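Side-chain contacts in flavin-nucleotide-binding protein (Mycobacterium smegmatis, PDB 4YBN), which binds flavin-adenine dinucleotide and heme b on a split beta-barrel fold and is probably an oxidoreductase: residues Ser95-Phe100 with Trp169-Asp174; Val37-Val40 with Pro45-Phe48. All coordinates share one frame; numbering follows the deposited sequence. Where two conformers were deposited one is given.

Contact 1 (Ser95-Phe100 with Trp169-Asp174); sequences SFESSF and WPDDAD. With HEM (protoporphyrin IX containing Fe), chain G.
Asp171 O lies over the face of the Glu97 carboxylate, 3.2 Å from Glu97 CD. Both groups are acceptors, and no hydrogen bond joins the two segments directly. The Glu97 chain is folded rather than extended: CG stands beside the backbone N, and the bend at chi2 (-66°) brings the carboxylate to Asp171 O. The carboxylate planes of Glu97 and Asp171 are turned 64° from each other. Glu97 OE1 and Asp171 OD2, both probably negative, stay 4.4 Å apart. Asp172 touches more lightly, with OD1 over Glu97 CB, while its OD2 forms a salt bridge with Arg93.

A water makes the polar link. It donates to Glu97 O and, at 3.1 Å, to Glu97 OE1. It accepts from Asp171 N at 2.7 Å.

The Ser95-Ser98 type I turn also meets heme. The Phe96 ring stands steeply to the porphyrin; heme CHD approaches it obliquely, 3.5 Å from Phe96 CD1, and the heme vinyl carbon CAC lies at its edge, in plane. On the strand that follows, Phe100 sets one ring face over heme methyl CMB. A second water, 2.3 Å from the heme iron, donates to Phe96 O and to Ser98 O, the latter at 2.6 Å. Tyr102, Lys164, Arg13 and Lys17 hydrogen-bond to the same heme.

The chemistry is that of a small, water-mediated surface contact. Two acidic side chains lie close without pairing, so their proximity may raise the proton affinity of one, while the backbone carbonyls of the turn hold the iron-bound water.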
loop_
_atom_site.group_PDB
_atom_site.type_symbol
_atom_site.label_atom_id
_atom_site.label_comp_id
_atom_site.label_asym_id
_atom_site.label_seq_id
_atom_site.Cartn_x
_atom_site.Cartn_y
_atom_site.Cartn_z
ATOM N N SER A 95 -9.428 22.697 -1.201
ATOM C CA SER A 95 -8.965 21.453 -0.491
ATOM C C SER A 95 -10.063 20.417 -0.430
ATOM O O SER A 95 -9.821 19.189 -0.488
ATOM C CB SER A 95 -8.474 21.777 0.882
ATOM O OG SER A 95 -9.461 22.502 1.532
ATOM N N PHE A 96 -11.305 20.891 -0.371
ATOM C CA PHE A 96 -12.407 19.985 -0.278
ATOM C C PHE A 96 -12.500 19.039 -1.470
ATOM O O PHE A 96 -12.916 17.895 -1.300
ATOM C CB PHE A 96 -13.698 20.754 -0.025
ATOM C CG PHE A 96 -14.927 19.909 -0.048
ATOM C CD1 PHE A 96 -15.307 19.206 1.070
ATOM C CD2 PHE A 96 -15.699 19.827 -1.196
ATOM C CE1 PHE A 96 -16.437 18.424 1.057
ATOM C CE2 PHE A 96 -16.868 19.087 -1.205
ATOM C CZ PHE A 96 -17.229 18.373 -0.071
ATOM N N GLU A 97 -12.181 19.494 -2.670
ATOM C CA GLU A 97 -12.279 18.642 -3.848
ATOM C C GLU A 97 -10.931 18.014 -4.206
ATOM O O GLU A 97 -10.832 17.409 -5.256
ATOM C CB GLU A 97 -12.826 19.387 -5.091
ATOM C CG GLU A 97 -14.245 19.887 -4.994
ATOM C CD GLU A 97 -15.247 18.788 -4.901
ATOM O OE1 GLU A 97 -14.959 17.636 -5.319
ATOM O OE2 GLU A 97 -16.350 19.105 -4.452
ATOM N N SER A 98 -9.902 18.153 -3.378
ATOM C CA SER A 98 -8.632 17.582 -3.713
ATOM C C SER A 98 -8.687 16.120 -3.308
ATOM O O SER A 98 -9.483 15.757 -2.471
ATOM C CB SER A 98 -7.486 18.297 -3.026
ATOM O OG SER A 98 -7.331 19.579 -3.624
ATOM N N SER A 99 -7.877 15.283 -3.947
ATOM C CA SER A 99 -8.078 13.836 -3.837
ATOM C C SER A 99 -6.810 13.078 -4.171
ATOM O O SER A 99 -5.734 13.670 -4.147
ATOM C CB SER A 99 -9.217 13.392 -4.742
ATOM O OG SER A 99 -9.775 12.188 -4.268
ATOM N N PHE A 100 -6.966 11.780 -4.446
ATOM C CA PHE A 100 -5.933 10.937 -4.993
ATOM C C PHE A 100 -6.500 10.145 -6.118
ATOM O O PHE A 100 -7.661 9.775 -6.069
ATOM C CB PHE A 100 -5.424 9.969 -3.980
ATOM C CG PHE A 100 -4.652 10.593 -2.842
ATOM C CD1 PHE A 100 -3.453 11.100 -3.030
ATOM C CD2 PHE A 100 -5.148 10.596 -1.580
ATOM C CE1 PHE A 100 -2.737 11.628 -2.005
ATOM C CE2 PHE A 100 -4.459 11.141 -0.548
ATOM C CZ PHE A 100 -3.249 11.655 -0.758
ATOM N N TRP A 169 -10.457 13.720 -12.857
ATOM C CA TRP A 169 -9.903 15.069 -12.689
ATOM C C TRP A 169 -10.562 15.799 -11.520
ATOM O O TRP A 169 -11.575 15.359 -11.052
ATOM C CB TRP A 169 -10.173 15.879 -13.953
ATOM C CG TRP A 169 -9.488 15.361 -15.079
ATOM C CD1 TRP A 169 -10.009 14.576 -16.061
ATOM C CD2 TRP A 169 -8.100 15.525 -15.370
ATOM N NE1 TRP A 169 -9.021 14.256 -16.959
ATOM C CE2 TRP A 169 -7.843 14.830 -16.560
ATOM C CE3 TRP A 169 -7.054 16.221 -14.751
ATOM C CZ2 TRP A 169 -6.581 14.790 -17.139
ATOM C CZ3 TRP A 169 -5.808 16.185 -15.328
ATOM C CH2 TRP A 169 -5.591 15.491 -16.515
ATOM N N PRO A 170 -10.005 16.954 -11.059
ATOM C CA PRO A 170 -10.682 17.683 -10.008
ATOM C C PRO A 170 -12.148 18.067 -10.416
ATOM O O PRO A 170 -12.416 18.384 -11.598
ATOM C CB PRO A 170 -9.850 18.955 -9.880
ATOM C CG PRO A 170 -8.537 18.650 -10.448
ATOM C CD PRO A 170 -8.762 17.614 -11.489
ATOM N N ASP A 171 -13.070 17.993 -9.462
ATOM C CA ASP A 171 -14.467 18.366 -9.676
ATOM C C ASP A 171 -14.856 19.690 -8.965
ATOM O O ASP A 171 -15.624 19.729 -7.981
ATOM C CB ASP A 171 -15.327 17.215 -9.219
ATOM C CG ASP A 171 -16.770 17.447 -9.488
ATOM O OD1 ASP A 171 -17.111 18.255 -10.391
ATOM O OD2 ASP A 171 -17.571 16.812 -8.786
ATOM N N ASP A 172 -14.322 20.786 -9.469
ATOM C CA ASP A 172 -14.385 22.046 -8.746
ATOM C C ASP A 172 -15.744 22.764 -8.724
ATOM O O ASP A 172 -16.430 22.840 -9.728
ATOM C CB ASP A 172 -13.313 23.016 -9.281
ATOM C CG ASP A 172 -11.926 22.682 -8.754
ATOM O OD1 ASP A 172 -11.803 22.525 -7.530
ATOM O OD2 ASP A 172 -10.980 22.574 -9.553
ATOM N N ALA A 173 -16.083 23.366 -7.583
ATOM C CA ALA A 173 -17.252 24.271 -7.506
ATOM C C ALA A 173 -17.112 25.408 -8.520
ATOM O O ALA A 173 -16.010 25.950 -8.750
ATOM C CB ALA A 173 -17.412 24.831 -6.095
ATOM N N ASP A 174 -18.214 25.757 -9.169
ATOM C CA ASP A 174 -18.177 26.799 -10.228
ATOM C C ASP A 174 -17.542 28.136 -9.738
ATOM O O ASP A 174 -16.739 28.766 -10.451
ATOM C CB ASP A 174 -19.587 27.016 -10.752
ATOM C CG ASP A 174 -20.632 26.763 -9.685
ATOM O OD1 ASP A 174 -21.481 25.870 -9.903
ATOM O OD2 ASP A 174 -20.564 27.418 -8.611
HETATM C CHA HEM G . -13.164 12.229 0.275
HETATM C CHB HEM G . -8.502 13.166 -0.501
HETATM C CHC HEM G . -9.017 17.539 1.479
HETATM C CHD HEM G . -13.602 16.514 2.578
HETATM C C1A HEM G . -11.866 12.111 -0.124
HETATM C C2A HEM G . -11.309 10.991 -0.789
HETATM C C3A HEM G . -9.965 11.261 -0.972
HETATM C C4A HEM G . -9.734 12.553 -0.453
HETATM C CMA HEM G . -8.875 10.406 -1.593
HETATM C CAA HEM G . -12.039 9.706 -1.139
HETATM C CBA HEM G . -12.888 9.776 -2.418
HETATM C CGA HEM G . -13.321 8.392 -2.859
HETATM O O1A HEM G . -12.904 7.959 -3.959
HETATM O O2A HEM G . -14.058 7.672 -2.135
HETATM C C1B HEM G . -8.230 14.469 -0.060
HETATM C C2B HEM G . -6.971 15.116 -0.266
HETATM C C3B HEM G . -7.076 16.341 0.286
HETATM C C4B HEM G . -8.465 16.455 0.837
HETATM C CMB HEM G . -5.722 14.595 -0.977
HETATM C CAB HEM G . -5.949 17.258 0.159
HETATM C CBB HEM G . -6.044 18.533 0.388
HETATM C C1C HEM G . -10.323 17.659 1.990
HETATM C C2C HEM G . -10.792 18.706 2.838
HETATM C C3C HEM G . -12.127 18.424 3.161
HETATM C C4C HEM G . -12.438 17.189 2.496
HETATM C CMC HEM G . -9.990 19.889 3.243
HETATM C CAC HEM G . -13.095 19.256 3.905
HETATM C CBC HEM G . -12.928 20.578 4.093
HETATM C C1D HEM G . -13.803 15.266 2.015
HETATM C C2D HEM G . -15.125 14.673 2.011
HETATM C C3D HEM G . -15.009 13.493 1.367
HETATM C C4D HEM G . -13.606 13.374 0.970
HETATM C CMD HEM G . -16.371 15.238 2.623
HETATM C CAD HEM G . -16.092 12.462 1.102
HETATM C CBD HEM G . -16.397 12.289 -0.395
HETATM C CGD HEM G . -17.784 11.702 -0.587
HETATM O O1D HEM G . -18.718 12.397 -1.072
HETATM O O2D HEM G . -18.022 10.508 -0.256
HETATM N NA HEM G . -10.885 13.043 0.091
HETATM N NB HEM G . -9.079 15.289 0.567
HETATM N NC HEM G . -11.312 16.728 1.882
HETATM N ND HEM G . -12.926 14.470 1.372
HETATM FE FE HEM G . -11.082 14.821 1.055
HETATM O O HOH W 1 -11.669 15.430 -1.121
HETATM O O HOH W 2 -12.694 16.541 -7.205
#

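Contact 2 (Val37-Val40 with Pro45-Phe48); sequences VALV and PVAF
Val37-Val40 and Pro45-Phe48 run antiparallel, with axes 4.7 Å apart and N-to-C directions 156° from each other. Val37 with Phe48 and Leu39 with Val46 are hydrogen-bonded pairs, each closed by two backbone bonds. The bond from Val37 N to Phe48 O is nearly straight at the hydrogen, 177°. Ala38 with Ala47 and Val40 with Pro45 are non-hydrogen-bonded pairs. Between the two alanines the strands come close, and Ala47 CA makes a CA-H...O contact with Val37 O.

Val37, Leu39, Val46 and Phe48 share one face of the hairpin. The Phe48 ring is reached from two directions. Val37 CB sits over one face, 4.2 Å from the ring centroid, in a CH-pi contact displaced toward the rim. Leu39 CD2 comes to the edge, in the ring plane, 3.6 Å from Phe48 CE2. Phe48 CG lies between the backbone N and the carbonyl carbon (chi1 64°), and this rotation brings the ring back toward the neighbouring strand. Leu39 takes the same kind of first torsion. Its CD2 also presses on Val46 CG2 at 3.3 Å, tighter than usual van der Waals contact.

On this face Leu39 also packs on Ala72 and Phe48 on Leu73, both of helix 68-74. Phe48 stacks on Trp69, a residue that binds FAD. The other face carries Ala38, Val40, Pro45 and Ala47. There Ala38 and Ala47 pack on Ala38 of the second subunit, and Pro45 on its Leu39. The arrangement is a two-stranded beta hairpin of the split barrel. One face borders the FAD site and the other lies at the dimer interface.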
loop_
_atom_site.group_PDB
_atom_site.type_symbol
_atom_site.label_atom_id
_atom_site.label_comp_id
_atom_site.label_asym_id
_atom_site.label_seq_id
_atom_site.Cartn_x
_atom_site.Cartn_y
_atom_site.Cartn_z
ATOM N N VAL A 37 -3.118 -7.576 4.844
ATOM C CA VAL A 37 -4.052 -8.594 5.300
ATOM C C VAL A 37 -4.537 -8.253 6.706
ATOM O O VAL A 37 -3.772 -7.907 7.558
ATOM C CB VAL A 37 -3.396 -9.951 5.350
ATOM C CG1 VAL A 37 -4.319 -10.978 5.997
ATOM C CG2 VAL A 37 -2.981 -10.402 3.975
ATOM N N ALA A 38 -5.837 -8.263 6.871
ATOM C CA ALA A 38 -6.492 -7.956 8.133
ATOM C C ALA A 38 -7.209 -9.199 8.644
ATOM O O ALA A 38 -7.853 -9.926 7.858
ATOM C CB ALA A 38 -7.492 -6.865 7.896
ATOM N N LEU A 39 -7.103 -9.457 9.947
ATOM C CA LEU A 39 -7.778 -10.510 10.590
ATOM C C LEU A 39 -8.082 -10.064 12.046
ATOM O O LEU A 39 -7.737 -8.961 12.470
ATOM C CB LEU A 39 -6.943 -11.765 10.594
ATOM C CG LEU A 39 -5.628 -11.799 11.349
ATOM C CD1 LEU A 39 -5.314 -13.205 11.805
ATOM C CD2 LEU A 39 -4.515 -11.267 10.452
ATOM N N VAL A 40 -8.754 -10.931 12.777
ATOM C CA VAL A 40 -9.190 -10.629 14.139
ATOM C C VAL A 40 -8.494 -11.620 15.066
ATOM O O VAL A 40 -8.419 -12.841 14.777
ATOM C CB VAL A 40 -10.681 -10.798 14.225
ATOM C CG1 VAL A 40 -11.211 -10.377 15.585
ATOM C CG2 VAL A 40 -11.395 -9.976 13.151
ATOM N N PRO A 45 -8.577 -6.104 15.951
ATOM C CA PRO A 45 -8.112 -6.179 14.576
ATOM C C PRO A 45 -6.641 -6.206 14.489
ATOM O O PRO A 45 -5.964 -5.596 15.324
ATOM C CB PRO A 45 -8.673 -4.898 13.945
ATOM C CG PRO A 45 -8.800 -3.905 15.069
ATOM C CD PRO A 45 -9.020 -4.736 16.326
ATOM N N VAL A 46 -6.112 -6.931 13.491
ATOM C CA VAL A 46 -4.691 -6.913 13.238
ATOM C C VAL A 46 -4.489 -6.780 11.727
ATOM O O VAL A 46 -5.351 -7.207 10.906
ATOM C CB VAL A 46 -3.875 -8.071 13.818
ATOM C CG1 VAL A 46 -4.229 -8.369 15.269
ATOM C CG2 VAL A 46 -4.028 -9.296 12.994
ATOM N N ALA A 47 -3.422 -6.122 11.350
ATOM C CA ALA A 47 -3.142 -5.916 9.912
ATOM C C ALA A 47 -1.653 -6.033 9.663
ATOM O O ALA A 47 -0.860 -5.594 10.518
ATOM C CB ALA A 47 -3.641 -4.591 9.474
ATOM N N PHE A 48 -1.272 -6.719 8.565
ATOM C CA PHE A 48 0.143 -6.871 8.276
ATOM C C PHE A 48 0.313 -6.892 6.784
ATOM O O PHE A 48 -0.552 -7.302 6.066
ATOM C CB PHE A 48 0.747 -8.082 8.942
ATOM C CG PHE A 48 0.189 -9.397 8.482
ATOM C CD1 PHE A 48 0.784 -10.078 7.458
ATOM C CD2 PHE A 48 -0.875 -9.968 9.100
ATOM C CE1 PHE A 48 0.315 -11.335 7.026
ATOM C CE2 PHE A 48 -1.383 -11.199 8.653
ATOM C CZ PHE A 48 -0.793 -11.871 7.607
#

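How the contacts relate
Contact 2 comes first along the chain and closes before contact 1 opens. Their centres are 32 Å apart, and their nearest atoms about 19 Å, so they do not touch. Both reach the same antiparallel sheet. Strand 34-41 of contact 2 pairs with strand 78-91, which pairs in turn with strand 99-108, where residues 99-100 of contact 1 lie. Contact 2 is buried in the hairpin near FAD. Contact 1 is a surface contact at one edge of a heme pocket, where a loop precedes helix 174-178. Both meet the second subunit. The shared sheet therefore links regions bordering both cofactors, and the dimer interface reaches each.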